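Local coordinates for protein probable acetyltransferases (Chromobacterium violaceum, PDB 3PZJ) that probably transfers acetyl groups to protein N-termini, as a dimeric member of the GNAT acetyltransferase family, at residues A168-L182 against R193-W205. Numbering follows the deposited sequence. Where two conformers were deposited one is given.
Sequences AAAARRFGFQFEGTL and RDTHVFSMLDGEW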
ATOM      1  N   ALA A 168      -1.924   4.250 -18.226  1.00 24.93           N
ATOM      2  CA  ALA A 168      -2.744   5.327 -17.742  1.00 25.93           C
ATOM      3  C   ALA A 168      -4.006   5.522 -18.601  1.00 25.11           C
ATOM      4  O   ALA A 168      -5.102   5.701 -18.090  1.00 24.86           O
ATOM      5  CB  ALA A 168      -1.934   6.615 -17.667  1.00 25.65           C
ATOM      6  N   ALA A 169      -3.873   5.359 -19.899  1.00 27.00           N
ATOM      7  CA  ALA A 169      -4.989   5.634 -20.807  1.00 27.64           C
ATOM      8  C   ALA A 169      -5.934   4.455 -20.749  1.00 28.51           C
ATOM      9  O   ALA A 169      -7.175   4.623 -20.757  1.00 29.28           O
ATOM     10  CB  ALA A 169      -4.472   5.875 -22.256  1.00 29.55           C
ATOM     11  N   ALA A 170      -5.364   3.264 -20.592  1.00 28.54           N
ATOM     12  CA  ALA A 170      -6.174   2.087 -20.342  1.00 28.33           C
ATOM     13  C   ALA A 170      -7.012   2.212 -19.071  1.00 28.01           C
ATOM     14  O   ALA A 170      -8.177   1.926 -19.070  1.00 28.94           O
ATOM     15  CB  ALA A 170      -5.282   0.757 -20.261  1.00 28.38           C
ATOM     16  N   ALA A 171      -6.387   2.558 -17.976  1.00 27.31           N
ATOM     17  CA  ALA A 171      -7.146   2.769 -16.747  1.00 26.76           C
ATOM     18  C   ALA A 171      -8.333   3.704 -16.955  1.00 26.61           C
ATOM     19  O   ALA A 171      -9.479   3.427 -16.584  1.00 26.37           O
ATOM     20  CB  ALA A 171      -6.206   3.287 -15.608  1.00 24.57           C
ATOM     21  N   ARG A 172      -8.066   4.845 -17.562  1.00 28.19           N
ATOM     22  CA  ARG A 172      -9.150   5.809 -17.792  1.00 30.22           C
ATOM     23  C   ARG A 172     -10.222   5.256 -18.737  1.00 30.38           C
ATOM     24  O   ARG A 172     -11.409   5.482 -18.515  1.00 32.08           O
ATOM     25  CB  ARG A 172      -8.575   7.163 -18.274  1.00 30.87           C
ATOM     26  CG  ARG A 172      -7.915   7.949 -17.196  1.00 30.54           C
ATOM     27  CD  ARG A 172      -7.153   9.157 -17.768  1.00 31.71           C
ATOM     28  NE  ARG A 172      -6.442  10.033 -16.842  1.00 28.98           N
ATOM     29  CZ  ARG A 172      -7.017  10.873 -15.976  1.00 30.02           C
ATOM     30  NH1 ARG A 172      -8.324  10.959 -15.850  1.00 28.52           N
ATOM     31  NH2 ARG A 172      -6.272  11.663 -15.255  1.00 33.15           N
ATOM     32  N   ARG A 173      -9.807   4.493 -19.714  1.00 31.12           N
ATOM     33  CA  ARG A 173     -10.699   3.929 -20.691  1.00 32.56           C
ATOM     34  C   ARG A 173     -11.612   2.933 -19.988  1.00 33.08           C
ATOM     35  O   ARG A 173     -12.745   2.872 -20.287  1.00 32.71           O
ATOM     36  CB  ARG A 173      -9.872   3.276 -21.777  1.00 32.55           C
ATOM     37  CG  ARG A 173     -10.627   2.731 -22.900  1.00 35.17           C
ATOM     38  CD  ARG A 173      -9.825   2.551 -24.141  1.00 34.32           C
ATOM     39  NE  ARG A 173      -8.594   1.842 -23.937  1.00 37.65           N
ATOM     40  CZ  ARG A 173      -7.390   2.355 -24.172  1.00 38.70           C
ATOM     41  NH1 ARG A 173      -6.337   1.619 -23.992  1.00 39.49           N
ATOM     42  NH2 ARG A 173      -7.242   3.597 -24.620  1.00 39.50           N
ATOM     43  N   PHE A 174     -11.074   2.196 -19.040  1.00 32.17           N
ATOM     44  CA  PHE A 174     -11.849   1.211 -18.253  1.00 32.71           C
ATOM     45  C   PHE A 174     -12.761   1.832 -17.219  1.00 32.04           C
ATOM     46  O   PHE A 174     -13.627   1.181 -16.667  1.00 36.49           O
ATOM     47  CB  PHE A 174     -10.907   0.184 -17.614  1.00 32.65           C
ATOM     48  CG  PHE A 174     -10.155  -0.673 -18.608  1.00 32.32           C
ATOM     49  CD1 PHE A 174     -10.727  -1.079 -19.818  1.00 39.44           C
ATOM     50  CD2 PHE A 174      -8.851  -1.016 -18.373  1.00 33.22           C
ATOM     51  CE1 PHE A 174      -9.995  -1.886 -20.744  1.00 38.87           C
ATOM     52  CE2 PHE A 174      -8.110  -1.819 -19.278  1.00 35.70           C
ATOM     53  CZ  PHE A 174      -8.671  -2.238 -20.469  1.00 37.93           C
ATOM     54  N   GLY A 175     -12.586   3.097 -16.946  1.00 31.63           N
ATOM     55  CA  GLY A 175     -13.453   3.813 -16.050  1.00 30.17           C
ATOM     56  C   GLY A 175     -12.892   3.993 -14.630  1.00 28.44           C
ATOM     57  O   GLY A 175     -13.623   4.404 -13.761  1.00 28.24           O
ATOM     58  N   PHE A 176     -11.630   3.659 -14.388  1.00 26.39           N
ATOM     59  CA  PHE A 176     -10.956   4.046 -13.151  1.00 26.26           C
ATOM     60  C   PHE A 176     -10.806   5.570 -13.136  1.00 27.14           C
ATOM     61  O   PHE A 176     -10.621   6.206 -14.213  1.00 27.06           O
ATOM     62  CB  PHE A 176      -9.557   3.421 -13.075  1.00 24.04           C
ATOM     63  CG  PHE A 176      -9.545   1.912 -12.987  1.00 25.17           C
ATOM     64  CD1 PHE A 176      -9.516   1.274 -11.769  1.00 24.83           C
ATOM     65  CD2 PHE A 176      -9.542   1.104 -14.158  1.00 28.90           C
ATOM     66  CE1 PHE A 176      -9.445  -0.131 -11.681  1.00 25.89           C
ATOM     67  CE2 PHE A 176      -9.511  -0.323 -14.060  1.00 24.70           C
ATOM     68  CZ  PHE A 176      -9.463  -0.890 -12.851  1.00 23.85           C
ATOM     69  N   GLN A 177     -10.858   6.152 -11.946  1.00 25.97           N
ATOM     70  CA  GLN A 177     -10.659   7.568 -11.775  1.00 25.22           C
ATOM     71  C   GLN A 177      -9.254   7.830 -11.301  1.00 24.26           C
ATOM     72  O   GLN A 177      -8.770   7.122 -10.386  1.00 21.58           O
ATOM     73  CB  GLN A 177     -11.608   8.070 -10.687  1.00 27.39           C
ATOM     74  CG  GLN A 177     -13.098   7.848 -10.937  1.00 33.29           C
ATOM     75  CD  GLN A 177     -13.509   8.369 -12.308  1.00 39.30           C
ATOM     76  OE1 GLN A 177     -13.966   7.604 -13.188  1.00 38.92           O
ATOM     77  NE2 GLN A 177     -13.292   9.661 -12.515  1.00 32.73           N
ATOM     78  N   PHE A 178      -8.656   8.911 -11.790  1.00 22.55           N
ATOM     79  CA  PHE A 178      -7.311   9.292 -11.351  1.00 23.08           C
ATOM     80  C   PHE A 178      -7.376   9.900  -9.998  1.00 23.77           C
ATOM     81  O   PHE A 178      -8.209  10.806  -9.784  1.00 21.85           O
ATOM     82  CB  PHE A 178      -6.681  10.307 -12.348  1.00 23.65           C
ATOM     83  CG  PHE A 178      -5.343  10.772 -11.948  1.00 23.51           C
ATOM     84  CD1 PHE A 178      -4.303   9.892 -11.838  1.00 21.72           C
ATOM     85  CD2 PHE A 178      -5.148  12.092 -11.573  1.00 21.91           C
ATOM     86  CE1 PHE A 178      -2.997  10.362 -11.385  1.00 22.76           C
ATOM     87  CE2 PHE A 178      -3.879  12.560 -11.129  1.00 23.47           C
ATOM     88  CZ  PHE A 178      -2.812  11.670 -11.058  1.00 25.04           C
ATOM     89  N   GLU A 179      -6.529   9.424  -9.057  1.00 20.93           N
ATOM     90  CA  GLU A 179      -6.526   9.957  -7.716  1.00 21.52           C
ATOM     91  C   GLU A 179      -5.293  10.840  -7.410  1.00 22.58           C
ATOM     92  O   GLU A 179      -5.394  11.821  -6.684  1.00 23.59           O
ATOM     93  CB  GLU A 179      -6.611   8.824  -6.671  1.00 20.78           C
ATOM     94  CG  GLU A 179      -7.991   8.213  -6.611  1.00 19.25           C
ATOM     95  CD  GLU A 179      -8.121   7.136  -5.587  1.00 22.06           C
ATOM     96  OE1 GLU A 179      -7.134   6.438  -5.277  1.00 22.60           O
ATOM     97  OE2 GLU A 179      -9.272   6.902  -5.181  1.00 24.36           O
ATOM     98  N   GLY A 180      -4.152  10.461  -7.907  1.00 23.07           N
ATOM     99  CA  GLY A 180      -2.954  11.246  -7.730  1.00 23.12           C
ATOM    100  C   GLY A 180      -1.722  10.433  -8.063  1.00 22.39           C
ATOM    101  O   GLY A 180      -1.843   9.266  -8.490  1.00 24.37           O
ATOM    102  N   THR A 181      -0.571  11.060  -7.886  1.00 21.08           N
ATOM    103  CA  THR A 181       0.700  10.505  -8.204  1.00 20.91           C
ATOM    104  C   THR A 181       1.629  10.507  -6.997  1.00 21.33           C
ATOM    105  O   THR A 181       1.854  11.494  -6.383  1.00 22.54           O
ATOM    106  CB  THR A 181       1.383  11.286  -9.328  1.00 22.74           C
ATOM    107  OG1 THR A 181       0.561  11.329 -10.483  1.00 21.65           O
ATOM    108  CG2 THR A 181       2.728  10.671  -9.658  1.00 25.22           C
ATOM    109  N   LEU A 182       2.132   9.321  -6.708  1.00 21.09           N
ATOM    110  CA  LEU A 182       3.077   9.067  -5.656  0.50 21.13           C
ATOM    111  C   LEU A 182       4.494   9.318  -6.217  1.00 21.24           C
ATOM    112  O   LEU A 182       5.065   8.480  -6.949  1.00 22.28           O
ATOM    113  CB  LEU A 182       2.912   7.651  -5.133  0.50 20.93           C
ATOM    114  CG  LEU A 182       1.868   7.350  -4.069  0.50 23.08           C
ATOM    115  CD1 LEU A 182       0.680   8.311  -4.086  0.50 27.73           C
ATOM    116  CD2 LEU A 182       1.471   5.851  -4.078  0.50 24.25           C
ATOM    117  N   ARG A 193      10.829   6.119 -10.359  1.00 28.30           N
ATOM    118  CA  ARG A 193       9.451   5.868 -10.744  1.00 25.27           C
ATOM    119  C   ARG A 193       8.525   6.662  -9.861  1.00 23.07           C
ATOM    120  O   ARG A 193       8.625   6.587  -8.685  1.00 24.70           O
ATOM    121  CB  ARG A 193       9.073   4.412 -10.594  1.00 25.74           C
ATOM    122  CG  ARG A 193       7.591   4.218 -10.625  1.00 26.09           C
ATOM    123  CD  ARG A 193       7.158   2.840 -11.059  1.00 40.97           C
ATOM    124  NE  ARG A 193       5.816   2.546 -10.605  1.00 35.21           N
ATOM    125  CZ  ARG A 193       5.119   1.458 -10.862  1.00 29.91           C
ATOM    126  NH1 ARG A 193       3.926   1.366 -10.370  1.00 27.98           N
ATOM    127  NH2 ARG A 193       5.586   0.477 -11.574  1.00 29.12           N
ATOM    128  N   ASP A 194       7.661   7.446 -10.469  1.00 23.64           N
ATOM    129  CA  ASP A 194       6.521   8.043  -9.822  1.00 22.66           C
ATOM    130  C   ASP A 194       5.363   7.191 -10.235  1.00 23.56           C
ATOM    131  O   ASP A 194       5.185   6.833 -11.429  1.00 24.53           O
ATOM    132  CB  ASP A 194       6.222   9.470 -10.363  1.00 23.33           C
ATOM    133  CG  ASP A 194       7.384  10.462 -10.200  1.00 25.48           C
ATOM    134  OD1 ASP A 194       8.236  10.373  -9.318  1.00 24.33           O
ATOM    135  OD2 ASP A 194       7.403  11.379 -10.966  1.00 30.50           O
ATOM    136  N   THR A 195       4.491   6.892  -9.300  1.00 24.13           N
ATOM    137  CA  THR A 195       3.371   6.031  -9.561  1.00 22.77           C
ATOM    138  C   THR A 195       2.046   6.754  -9.637  1.00 22.61           C
ATOM    139  O   THR A 195       1.671   7.362  -8.720  1.00 22.35           O
ATOM    140  CB  THR A 195       3.249   4.996  -8.462  1.00 22.33           C
ATOM    141  OG1 THR A 195       4.374   4.147  -8.502  1.00 22.14           O
ATOM    142  CG2 THR A 195       1.974   4.203  -8.649  1.00 20.80           C
ATOM    143  N   HIS A 196       1.330   6.612 -10.733  1.00 21.64           N
ATOM    144  CA  HIS A 196      -0.038   7.095 -10.796  1.00 22.17           C
ATOM    145  C   HIS A 196      -0.968   6.083 -10.129  1.00 22.64           C
ATOM    146  O   HIS A 196      -0.853   4.840 -10.408  1.00 23.02           O
ATOM    147  CB  HIS A 196      -0.511   7.223 -12.262  1.00 22.68           C
ATOM    148  CG  HIS A 196       0.140   8.314 -13.076  1.00 25.80           C
ATOM    149  ND1 HIS A 196       0.593   9.505 -12.554  1.00 24.35           N
ATOM    150  CD2 HIS A 196       0.324   8.399 -14.427  1.00 27.88           C
ATOM    151  CE1 HIS A 196       1.047  10.271 -13.547  1.00 27.00           C
ATOM    152  NE2 HIS A 196       0.912   9.612 -14.685  1.00 25.42           N
ATOM    153  N   VAL A 197      -1.902   6.581  -9.307  1.00 22.08           N
ATOM    154  CA  VAL A 197      -2.923   5.743  -8.672  1.00 20.74           C
ATOM    155  C   VAL A 197      -4.286   6.115  -9.185  1.00 20.09           C
ATOM    156  O   VAL A 197      -4.677   7.316  -9.197  1.00 21.74           O
ATOM    157  CB  VAL A 197      -2.896   5.852  -7.124  1.00 21.93           C
ATOM    158  CG1 VAL A 197      -3.992   4.932  -6.493  1.00 19.06           C
ATOM    159  CG2 VAL A 197      -1.506   5.507  -6.576  1.00 22.57           C
ATOM    160  N   PHE A 198      -4.996   5.097  -9.671  1.00 19.07           N
ATOM    161  CA  PHE A 198      -6.329   5.191 -10.145  1.00 18.98           C
ATOM    162  C   PHE A 198      -7.211   4.239  -9.316  1.00 20.58           C
ATOM    163  O   PHE A 198      -6.710   3.264  -8.822  1.00 21.90           O
ATOM    164  CB  PHE A 198      -6.444   4.731 -11.581  1.00 20.56           C
ATOM    165  CG  PHE A 198      -5.596   5.487 -12.558  1.00 20.75           C
ATOM    166  CD1 PHE A 198      -6.146   6.513 -13.332  1.00 24.05           C
ATOM    167  CD2 PHE A 198      -4.279   5.118 -12.799  1.00 22.06           C
ATOM    168  CE1 PHE A 198      -5.360   7.191 -14.272  1.00 25.86           C
ATOM    169  CE2 PHE A 198      -3.519   5.791 -13.722  1.00 21.77           C
ATOM    170  CZ  PHE A 198      -4.046   6.858 -14.425  1.00 22.68           C
ATOM    171  N   SER A 199      -8.520   4.464  -9.264  1.00 19.81           N
ATOM    172  CA  SER A 199      -9.406   3.576  -8.554  1.00 20.16           C
ATOM    173  C   SER A 199     -10.798   3.544  -9.090  1.00 21.62           C
ATOM    174  O   SER A 199     -11.257   4.488  -9.740  1.00 22.05           O
ATOM    175  CB  SER A 199      -9.468   3.917  -7.055  1.00 20.78           C
ATOM    176  OG  SER A 199     -10.272   5.063  -6.840  1.00 21.58           O
HETATM  177  N   MSE A 200     -11.476   2.436  -8.794  1.00 21.51           N
HETATM  178  CA  MSE A 200     -12.884   2.236  -9.104  1.00 20.33           C
HETATM  179  C   MSE A 200     -13.592   1.724  -7.850  1.00 21.42           C
HETATM  180  O   MSE A 200     -13.253   0.669  -7.315  1.00 21.64           O
HETATM  181  CB  MSE A 200     -13.047   1.239 -10.251  1.00 22.77           C
HETATM  182  CG  MSE A 200     -14.242   0.310 -10.100  1.00 26.16           C
HETATM  183 SE   MSE A 200     -15.279   0.147 -11.745  0.80 35.66          SE
HETATM  184  CE  MSE A 200     -15.601   2.038 -12.089  1.00 18.68           C
ATOM    185  N   LEU A 201     -14.574   2.490  -7.387  1.00 22.52           N
ATOM    186  CA  LEU A 201     -15.259   2.233  -6.168  1.00 22.01           C
ATOM    187  C   LEU A 201     -16.459   1.367  -6.453  1.00 22.14           C
ATOM    188  O   LEU A 201     -16.974   1.331  -7.592  1.00 22.82           O
ATOM    189  CB  LEU A 201     -15.732   3.534  -5.572  1.00 22.98           C
ATOM    190  CG  LEU A 201     -14.719   4.616  -5.232  1.00 21.05           C
ATOM    191  CD1 LEU A 201     -15.354   5.673  -4.357  1.00 27.70           C
ATOM    192  CD2 LEU A 201     -13.510   3.980  -4.474  1.00 19.36           C
ATOM    193  N   ASP A 202     -16.957   0.712  -5.410  1.00 23.67           N
ATOM    194  CA  ASP A 202     -18.097  -0.153  -5.567  1.00 25.97           C
ATOM    195  C   ASP A 202     -19.305   0.610  -6.127  1.00 28.50           C
ATOM    196  O   ASP A 202     -20.038   0.081  -6.940  1.00 28.74           O
ATOM    197  CB  ASP A 202     -18.439  -0.952  -4.292  1.00 25.79           C
ATOM    198  CG  ASP A 202     -18.624  -0.133  -3.020  1.00 28.31           C
ATOM    199  OD1 ASP A 202     -18.450   1.077  -3.022  1.00 27.28           O
ATOM    200  OD2 ASP A 202     -18.945  -0.765  -1.961  1.00 32.28           O
ATOM    201  N   GLY A 203     -19.547   1.810  -5.658  1.00 29.17           N
ATOM    202  CA  GLY A 203     -20.673   2.572  -6.164  1.00 31.33           C
ATOM    203  C   GLY A 203     -20.523   3.013  -7.594  1.00 31.59           C
ATOM    204  O   GLY A 203     -21.537   3.202  -8.274  1.00 31.78           O
ATOM    205  N   GLU A 204     -19.300   3.129  -8.069  1.00 29.68           N
ATOM    206  CA  GLU A 204     -19.056   3.501  -9.464  1.00 31.17           C
ATOM    207  C   GLU A 204     -19.316   2.337 -10.385  1.00 30.83           C
ATOM    208  O   GLU A 204     -19.878   2.513 -11.486  1.00 31.10           O
ATOM    209  CB  GLU A 204     -17.618   4.009  -9.639  1.00 30.73           C
ATOM    210  CG  GLU A 204     -17.484   5.344  -9.074  1.00 31.79           C
ATOM    211  CD  GLU A 204     -16.044   5.779  -8.823  1.00 32.70           C
ATOM    212  OE1 GLU A 204     -15.020   5.025  -8.931  1.00 24.98           O
ATOM    213  OE2 GLU A 204     -15.968   6.948  -8.501  1.00 35.77           O
ATOM    214  N   TRP A 205     -18.985   1.154  -9.884  1.00 30.58           N
ATOM    215  CA  TRP A 205     -19.153  -0.091 -10.595  1.00 32.39           C
ATOM    216  C   TRP A 205     -20.629  -0.261 -10.825  1.00 36.04           C
ATOM    217  O   TRP A 205     -21.024  -0.546 -11.933  1.00 35.85           O
ATOM    218  CB  TRP A 205     -18.599  -1.281  -9.804  1.00 31.68           C
ATOM    219  CG  TRP A 205     -18.896  -2.589 -10.415  1.00 30.06           C
ATOM    220  CD1 TRP A 205     -19.757  -3.518  -9.972  1.00 34.37           C
ATOM    221  CD2 TRP A 205     -18.335  -3.107 -11.654  1.00 31.11           C
ATOM    222  NE1 TRP A 205     -19.786  -4.589 -10.847  1.00 32.74           N
ATOM    223  CE2 TRP A 205     -18.912  -4.361 -11.874  1.00 34.52           C
ATOM    224  CE3 TRP A 205     -17.425  -2.608 -12.595  1.00 34.67           C
ATOM    225  CZ2 TRP A 205     -18.601  -5.146 -12.995  1.00 35.32           C
ATOM    226  CZ3 TRP A 205     -17.128  -3.389 -13.726  1.00 34.20           C
ATOM    227  CH2 TRP A 205     -17.697  -4.642 -13.887  1.00 32.37           C
TER
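The Phe198 ring lies between Ala171 of helix 168-174 and Phe178 of strand 177-182. Ala171 CB sits over the centre of one ring face, a CH-pi contact 3.8 Å from the centroid, while Phe178 turns its edge to the opposite face, the planes 63° apart. With chi1 at 178°, Phe178 swings its ring to the side of its own carbonyl carbon, where its edge also meets the face of His196, in an offset edge-to-face pair. Backbone hydrogen bonds join strands 177-182 and 193-201 as antiparallel partners. A classic beta bulge shifts the register by one residue: Val197 O accepts Glu179 N at 2.8 Å and, weakly, Gly180 N at 3.4 Å.

Two side-chain hydrogen bonds add to these. Thr181 OG1 approaches the imidazole edge of His196, 2.8 Å from ND1. Ser199 OG donates to Glu179 OE2 at 2.7 Å, from above the carboxylate plane; Arg183 of the second subunit also grips both side chains, while Arg155 pairs with Glu179 OE1.

The hairpin of strands 177-188 and 191-201 forms one edge of the GNAT sheet within the chain, beside the second subunit. Strand 191-201 runs between strands 155-161 and 177-188, and Phe176 and Met200 pack against helix 135-150.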